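Local coordinates for protein 3,4-dihydroxybenzoate decarboxylase (PDB 5NY5) that catalyses the decarboxylation of 3,4-dihydroxybenzoate and, in reverse, the para-carboxylation of catechols, using prenylated FMN as cofactor, at residues P334-I339 with V354-A359; G361-G366 with A390-L395. All coordinates share one frame; numbering follows the deposited sequence.

Contact 1: P334-I339 with V354-A359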
ATOM      1  N   PRO A 334      -9.236 -33.973  -8.483  1.00 50.50           N
ATOM      2  CA  PRO A 334     -10.492 -33.220  -8.627  1.00 51.47           C
ATOM      3  C   PRO A 334     -10.275 -31.720  -8.705  1.00 51.24           C
ATOM      4  O   PRO A 334     -10.957 -31.039  -9.480  1.00 51.87           O
ATOM      5  CB  PRO A 334     -11.282 -33.613  -7.372  1.00 52.16           C
ATOM      6  CG  PRO A 334     -10.713 -34.906  -6.952  1.00 51.77           C
ATOM      7  CD  PRO A 334      -9.259 -34.835  -7.290  1.00 50.58           C
ATOM      8  N   THR A 335      -9.338 -31.191  -7.917  1.00 50.46           N
ATOM      9  CA  THR A 335      -9.072 -29.756  -7.934  1.00 50.29           C
ATOM     10  C   THR A 335      -8.645 -29.295  -9.320  1.00 50.02           C
ATOM     11  O   THR A 335      -9.209 -28.344  -9.872  1.00 50.56           O
ATOM     12  CB  THR A 335      -7.998 -29.413  -6.902  1.00 49.51           C
ATOM     13  OG1 THR A 335      -8.394 -29.908  -5.618  1.00 49.88           O
ATOM     14  CG2 THR A 335      -7.802 -27.910  -6.821  1.00 49.49           C
ATOM     15  N   GLU A 336      -7.656 -29.971  -9.905  1.00 49.29           N
ATOM     16  CA  GLU A 336      -7.170 -29.583 -11.224  1.00 49.12           C
ATOM     17  C   GLU A 336      -8.254 -29.721 -12.281  1.00 50.08           C
ATOM     18  O   GLU A 336      -8.383 -28.865 -13.163  1.00 50.39           O
ATOM     19  CB  GLU A 336      -5.958 -30.431 -11.600  1.00 48.36           C
ATOM     20  CG  GLU A 336      -4.816 -30.337 -10.613  1.00 47.53           C
ATOM     21  CD  GLU A 336      -3.778 -31.412 -10.826  1.00 47.02           C
ATOM     22  OE1 GLU A 336      -3.860 -32.126 -11.849  1.00 47.27           O
ATOM     23  OE2 GLU A 336      -2.880 -31.549  -9.970  1.00 46.49           O
ATOM     24  N   ALA A 337      -9.046 -30.791 -12.207  1.00 50.65           N
ATOM     25  CA  ALA A 337     -10.045 -31.050 -13.237  1.00 51.68           C
ATOM     26  C   ALA A 337     -11.096 -29.947 -13.279  1.00 52.61           C
ATOM     27  O   ALA A 337     -11.422 -29.425 -14.350  1.00 53.21           O
ATOM     28  CB  ALA A 337     -10.698 -32.410 -12.999  1.00 52.21           C
ATOM     29  N   SER A 338     -11.636 -29.577 -12.116  1.00 52.87           N
ATOM     30  CA  SER A 338     -12.667 -28.546 -12.083  1.00 53.92           C
ATOM     31  C   SER A 338     -12.100 -27.182 -12.462  1.00 53.59           C
ATOM     32  O   SER A 338     -12.772 -26.392 -13.134  1.00 54.49           O
ATOM     33  CB  SER A 338     -13.318 -28.501 -10.702  1.00 54.37           C
ATOM     34  OG  SER A 338     -12.351 -28.314  -9.688  1.00 63.72           O
ATOM     35  N   ILE A 339     -10.864 -26.890 -12.049  1.00 52.41           N
ATOM     36  CA  ILE A 339     -10.227 -25.639 -12.448  1.00 52.10           C
ATOM     37  C   ILE A 339     -10.000 -25.615 -13.952  1.00 52.24           C
ATOM     38  O   ILE A 339     -10.193 -24.586 -14.608  1.00 52.76           O
ATOM     39  CB  ILE A 339      -8.911 -25.438 -11.674  1.00 54.17           C
ATOM     40  CG1 ILE A 339      -9.192 -25.180 -10.195  1.00 51.01           C
ATOM     41  CG2 ILE A 339      -8.099 -24.299 -12.271  1.00 50.57           C
ATOM     42  CD1 ILE A 339      -7.940 -25.088  -9.358  1.00 49.98           C
ATOM     43  N   VAL A 354      -2.596 -27.381 -15.165  1.00 39.42           N
ATOM     44  CA  VAL A 354      -2.783 -26.888 -13.807  1.00 38.90           C
ATOM     45  C   VAL A 354      -2.331 -27.976 -12.844  1.00 39.10           C
ATOM     46  O   VAL A 354      -2.567 -29.163 -13.075  1.00 39.73           O
ATOM     47  CB  VAL A 354      -4.248 -26.460 -13.557  1.00 38.92           C
ATOM     48  CG1 VAL A 354      -5.207 -27.545 -14.009  1.00 39.71           C
ATOM     49  CG2 VAL A 354      -4.480 -26.119 -12.091  1.00 38.51           C
ATOM     50  N   TYR A 355      -1.661 -27.566 -11.772  1.00 38.64           N
ATOM     51  CA  TYR A 355      -1.132 -28.482 -10.771  1.00 38.85           C
ATOM     52  C   TYR A 355      -1.627 -28.040  -9.404  1.00 38.52           C
ATOM     53  O   TYR A 355      -1.359 -26.912  -8.980  1.00 38.52           O
ATOM     54  CB  TYR A 355       0.402 -28.514 -10.813  1.00 38.80           C
ATOM     55  CG  TYR A 355       1.064 -29.405  -9.779  1.00 39.09           C
ATOM     56  CD1 TYR A 355       0.387 -30.472  -9.204  1.00 39.57           C
ATOM     57  CD2 TYR A 355       2.373 -29.174  -9.381  1.00 38.99           C
ATOM     58  CE1 TYR A 355       0.991 -31.278  -8.262  1.00 39.92           C
ATOM     59  CE2 TYR A 355       2.987 -29.979  -8.440  1.00 39.36           C
ATOM     60  CZ  TYR A 355       2.291 -31.030  -7.885  1.00 39.81           C
ATOM     61  OH  TYR A 355       2.895 -31.832  -6.948  1.00 40.26           O
ATOM     62  N   ALA A 356      -2.359 -28.919  -8.726  1.00 38.95           N
ATOM     63  CA  ALA A 356      -2.713 -28.713  -7.325  1.00 38.79           C
ATOM     64  C   ALA A 356      -1.516 -29.170  -6.506  1.00 38.86           C
ATOM     65  O   ALA A 356      -1.419 -30.324  -6.091  1.00 39.44           O
ATOM     66  CB  ALA A 356      -3.982 -29.473  -6.960  1.00 39.37           C
ATOM     67  N   HIS A 357      -0.593 -28.236  -6.275  1.00 38.34           N
ATOM     68  CA  HIS A 357       0.738 -28.577  -5.792  1.00 38.48           C
ATOM     69  C   HIS A 357       0.678 -29.389  -4.505  1.00 42.01           C
ATOM     70  O   HIS A 357      -0.161 -29.150  -3.634  1.00 42.25           O
ATOM     71  CB  HIS A 357       1.554 -27.307  -5.572  1.00 37.92           C
ATOM     72  CG  HIS A 357       3.031 -27.537  -5.549  1.00 38.14           C
ATOM     73  ND1 HIS A 357       3.661 -28.219  -4.533  1.00 38.55           N
ATOM     74  CD2 HIS A 357       4.001 -27.177  -6.420  1.00 38.12           C
ATOM     75  CE1 HIS A 357       4.958 -28.272  -4.779  1.00 38.78           C
ATOM     76  NE2 HIS A 357       5.190 -27.646  -5.917  1.00 38.53           N
ATOM     77  N   THR A 358       1.585 -30.363  -4.396  1.00 41.97           N
ATOM     78  CA  THR A 358       1.612 -31.245  -3.239  1.00 39.98           C
ATOM     79  C   THR A 358       1.992 -30.510  -1.962  1.00 39.72           C
ATOM     80  O   THR A 358       1.690 -30.997  -0.868  1.00 40.11           O
ATOM     81  CB  THR A 358       2.577 -32.409  -3.489  1.00 40.68           C
ATOM     82  OG1 THR A 358       2.559 -33.303  -2.371  1.00 41.32           O
ATOM     83  CG2 THR A 358       3.989 -31.898  -3.696  1.00 40.53           C
ATOM     84  N   ALA A 359       2.643 -29.351  -2.072  1.00 42.58           N
ATOM     85  CA  ALA A 359       2.922 -28.549  -0.889  1.00 39.42           C
ATOM     86  C   ALA A 359       1.652 -27.971  -0.286  1.00 39.16           C
ATOM     87  O   ALA A 359       1.629 -27.666   0.910  1.00 39.44           O
ATOM     88  CB  ALA A 359       3.903 -27.430  -1.227  1.00 39.42           C
TER
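With chi1 of Glu336 at -58°, CG lies beside the backbone N, and the chain then runs out extended, carrying the carboxylate across to the backbone of Ala356. The N of Ala356 donates to OE2 of Glu336 at 3.0 Å. This bond is nearly straight (166°), but it meets the oxygen on its anti side and tilted from the carboxylate plane. OE2 of Glu336 also lies 3.5 Å from CD1 of Tyr355, at the ring edge, with the carboxylate turned almost perpendicular to the ring. A salt bridge from Arg79 also reaches OE2, so this buried oxygen is gripped by a main-chain amide and a guanidinium group together. CG1 of Val354 lies 3.5 Å from O of Glu336 and 3.8 Å from its CB, and CG2 of Val354 is 4.1 Å from CG2 of Ile339. Farther along, CB of Thr335 rests on CB of Ala356 at 4.0 Å, the threonine hydroxyl being bonded to Ala331 O within its own helix. The helical segment 334-339 runs roughly antiparallel to strand residues 354-356 (147°). Helix 324-346 and strand 351-356, outermost in its sheet within this chain, thus form a consecutive helix-strand pair of the alpha/beta C-terminal domain of UbiD-family enzymes.

Contact 2: G361-G366 with A390-L395; sequences GGKFLG and ATYSEL
A beta-alpha-beta unit, strand 365-370, helix 380-391 and strand 397-401, supplies both sides of this contact: the loop entering the first strand meets the type I turn from Tyr392 to Leu395 that links the helix to the second strand. Lys363 reaches over to that turn. Bends at chi3 (75°) and chi4 (64°) curl its chain so that NZ reaches two oxygens. One is OE1 of Glu394, 2.7 Å from NZ of Lys363, in a salt bridge on the syn side of the carboxylate, tilted from its plane. The other is OH of Tyr392, whose ring edge the ammonium approaches; the modelled 2.5 Å from NZ of Lys363 to this OH is very short, and its exact length is doubtful. Close to this polar cluster Leu395 packs against main chain. CD2 of Leu395 lies 3.2 Å from O of Lys363 and 3.5 Å from N of Gly366, while CA of Leu395 makes a CA-H...O contact with the same Lys363 carbonyl at 3.4 Å. CD1 of Phe364 comes within 3.4 Å of O of Glu394, obliquely to the ring, which itself stands edge-to-face with Phe290 and His436. The chemistry divides accordingly: a partly exposed ammonium ties the two loops together beside a leucine side chain packed on polar main-chain atoms, and the carboxylate of Glu394 balances its charge, which would be expected to hold the bent lysine against the turn.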
ATOM      1  N   GLY A 361      -1.062 -29.812  -0.231  1.00 47.56           N
ATOM      2  CA  GLY A 361      -1.885 -30.982  -0.005  1.00 43.37           C
ATOM      3  C   GLY A 361      -2.870 -31.273  -1.111  1.00 40.57           C
ATOM      4  O   GLY A 361      -3.804 -32.049  -0.905  1.00 41.05           O
ATOM      5  N   GLY A 362      -2.682 -30.677  -2.286  1.00 39.92           N
ATOM      6  CA  GLY A 362      -3.651 -30.775  -3.354  1.00 40.04           C
ATOM      7  C   GLY A 362      -4.822 -29.825  -3.241  1.00 39.74           C
ATOM      8  O   GLY A 362      -5.755 -29.923  -4.046  1.00 39.98           O
ATOM      9  N   LYS A 363      -4.806 -28.909  -2.279  1.00 39.30           N
ATOM     10  CA  LYS A 363      -5.938 -28.011  -2.070  1.00 39.76           C
ATOM     11  C   LYS A 363      -5.545 -26.547  -1.929  1.00 38.29           C
ATOM     12  O   LYS A 363      -6.242 -25.682  -2.457  1.00 38.01           O
ATOM     13  CB  LYS A 363      -6.734 -28.457  -0.828  1.00 39.65           C
ATOM     14  CG  LYS A 363      -7.353 -29.843  -0.948  1.00 40.60           C
ATOM     15  CD  LYS A 363      -7.851 -30.365   0.391  1.00 41.23           C
ATOM     16  CE  LYS A 363      -9.136 -29.680   0.821  1.00 51.17           C
ATOM     17  NZ  LYS A 363     -10.261 -29.978  -0.106  1.00 41.84           N
ATOM     18  N   PHE A 364      -4.445 -26.245  -1.244  1.00 37.98           N
ATOM     19  CA  PHE A 364      -4.151 -24.864  -0.871  1.00 37.34           C
ATOM     20  C   PHE A 364      -3.393 -24.083  -1.938  1.00 36.82           C
ATOM     21  O   PHE A 364      -3.587 -22.870  -2.054  1.00 36.36           O
ATOM     22  CB  PHE A 364      -3.353 -24.826   0.434  1.00 37.36           C
ATOM     23  CG  PHE A 364      -4.145 -25.221   1.647  1.00 37.82           C
ATOM     24  CD1 PHE A 364      -5.508 -25.441   1.565  1.00 38.15           C
ATOM     25  CD2 PHE A 364      -3.525 -25.364   2.876  1.00 38.02           C
ATOM     26  CE1 PHE A 364      -6.236 -25.803   2.684  1.00 38.67           C
ATOM     27  CE2 PHE A 364      -4.247 -25.723   3.996  1.00 38.52           C
ATOM     28  CZ  PHE A 364      -5.605 -25.940   3.901  1.00 38.84           C
ATOM     29  N   LEU A 365      -2.536 -24.735  -2.718  1.00 39.05           N
ATOM     30  CA  LEU A 365      -1.677 -24.055  -3.678  1.00 36.58           C
ATOM     31  C   LEU A 365      -1.999 -24.524  -5.087  1.00 36.78           C
ATOM     32  O   LEU A 365      -1.987 -25.726  -5.364  1.00 37.28           O
ATOM     33  CB  LEU A 365      -0.199 -24.300  -3.360  1.00 36.64           C
ATOM     34  CG  LEU A 365       0.825 -23.734  -4.344  1.00 36.43           C
ATOM     35  CD1 LEU A 365       0.564 -22.266  -4.610  1.00 35.90           C
ATOM     36  CD2 LEU A 365       2.239 -23.935  -3.816  1.00 36.62           C
ATOM     37  N   GLY A 366      -2.276 -23.572  -5.973  1.00 36.46           N
ATOM     38  CA  GLY A 366      -2.563 -23.879  -7.357  1.00 36.68           C
ATOM     39  C   GLY A 366      -1.570 -23.260  -8.316  1.00 36.46           C
ATOM     40  O   GLY A 366      -1.281 -22.063  -8.241  1.00 36.04           O
ATOM     41  N   ALA A 390     -12.352 -18.786  -7.661  1.00 37.88           N
ATOM     42  CA  ALA A 390     -13.802 -18.897  -7.574  1.00 38.64           C
ATOM     43  C   ALA A 390     -14.256 -20.348  -7.640  1.00 39.37           C
ATOM     44  O   ALA A 390     -15.246 -20.715  -6.998  1.00 47.68           O
ATOM     45  CB  ALA A 390     -14.451 -18.086  -8.692  1.00 38.94           C
ATOM     46  N   THR A 391     -13.542 -21.184  -8.396  1.00 39.74           N
ATOM     47  CA  THR A 391     -13.920 -22.582  -8.565  1.00 40.14           C
ATOM     48  C   THR A 391     -13.617 -23.410  -7.323  1.00 40.14           C
ATOM     49  O   THR A 391     -14.444 -24.225  -6.903  1.00 40.92           O
ATOM     50  CB  THR A 391     -13.201 -23.172  -9.778  1.00 40.21           C
ATOM     51  OG1 THR A 391     -13.454 -22.354 -10.926  1.00 42.17           O
ATOM     52  CG2 THR A 391     -13.687 -24.577 -10.055  1.00 41.07           C
ATOM     53  N   TYR A 392     -12.445 -23.226  -6.727  1.00 39.38           N
ATOM     54  CA  TYR A 392     -12.020 -24.005  -5.567  1.00 39.41           C
ATOM     55  C   TYR A 392     -11.741 -23.029  -4.428  1.00 38.81           C
ATOM     56  O   TYR A 392     -10.629 -22.516  -4.293  1.00 43.74           O
ATOM     57  CB  TYR A 392     -10.799 -24.860  -5.904  1.00 39.23           C
ATOM     58  CG  TYR A 392     -10.627 -26.057  -5.003  1.00 39.90           C
ATOM     59  CD1 TYR A 392     -11.322 -27.235  -5.244  1.00 40.58           C
ATOM     60  CD2 TYR A 392      -9.770 -26.014  -3.911  1.00 42.63           C
ATOM     61  CE1 TYR A 392     -11.168 -28.336  -4.422  1.00 45.33           C
ATOM     62  CE2 TYR A 392      -9.610 -27.108  -3.084  1.00 39.77           C
ATOM     63  CZ  TYR A 392     -10.310 -28.265  -3.342  1.00 46.80           C
ATOM     64  OH  TYR A 392     -10.153 -29.355  -2.519  1.00 48.68           O
ATOM     65  N   SER A 393     -12.758 -22.783  -3.600  1.00 40.13           N
ATOM     66  CA  SER A 393     -12.661 -21.739  -2.588  1.00 39.13           C
ATOM     67  C   SER A 393     -11.656 -22.067  -1.494  1.00 38.62           C
ATOM     68  O   SER A 393     -11.247 -21.163  -0.758  1.00 40.47           O
ATOM     69  CB  SER A 393     -14.036 -21.474  -1.969  1.00 40.46           C
ATOM     70  OG  SER A 393     -14.540 -22.626  -1.322  1.00 41.16           O
ATOM     71  N   GLU A 394     -11.246 -23.326  -1.365  1.00 40.60           N
ATOM     72  CA  GLU A 394     -10.249 -23.682  -0.365  1.00 41.30           C
ATOM     73  C   GLU A 394      -8.824 -23.427  -0.835  1.00 40.59           C
ATOM     74  O   GLU A 394      -7.886 -23.663  -0.071  1.00 43.91           O
ATOM     75  CB  GLU A 394     -10.423 -25.143   0.047  1.00 41.60           C
ATOM     76  CG  GLU A 394     -11.643 -25.364   0.926  1.00 42.08           C
ATOM     77  CD  GLU A 394     -12.053 -26.818   1.016  1.00 42.99           C
ATOM     78  OE1 GLU A 394     -11.574 -27.625   0.195  1.00 45.11           O
ATOM     79  OE2 GLU A 394     -12.861 -27.152   1.907  1.00 43.82           O
ATOM     80  N   LEU A 395      -8.642 -22.954  -2.063  1.00 37.75           N
ATOM     81  CA  LEU A 395      -7.338 -22.495  -2.505  1.00 37.53           C
ATOM     82  C   LEU A 395      -6.924 -21.250  -1.731  1.00 39.09           C
ATOM     83  O   LEU A 395      -7.757 -20.432  -1.336  1.00 40.99           O
ATOM     84  CB  LEU A 395      -7.356 -22.185  -3.998  1.00 39.25           C
ATOM     85  CG  LEU A 395      -7.138 -23.351  -4.953  1.00 38.55           C
ATOM     86  CD1 LEU A 395      -7.604 -22.977  -6.343  1.00 39.18           C
ATOM     87  CD2 LEU A 395      -5.667 -23.726  -4.964  1.00 41.79           C
TER

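How the contacts relate
The two contacts come in series along the chain, contact 1 closing before contact 2 opens, and they lie about 7 Å apart, centre to centre, in the C-terminal domain of the UbiD family. They meet through neighbouring antiparallel strands, 351-356 and 365-370, of one mixed sheet, where N of His357 probably donates to O of Leu365 at 3.0 Å. A second junction runs from helix to loop, with OG1 of Thr335 probably hydrogen-bonded to O of Gly362 at 3.1 Å. This places both contacts near residues that bind prenylated FMN, the side chain of Glu336 being about 8 Å from that of Phe222, and both also touch the second subunit.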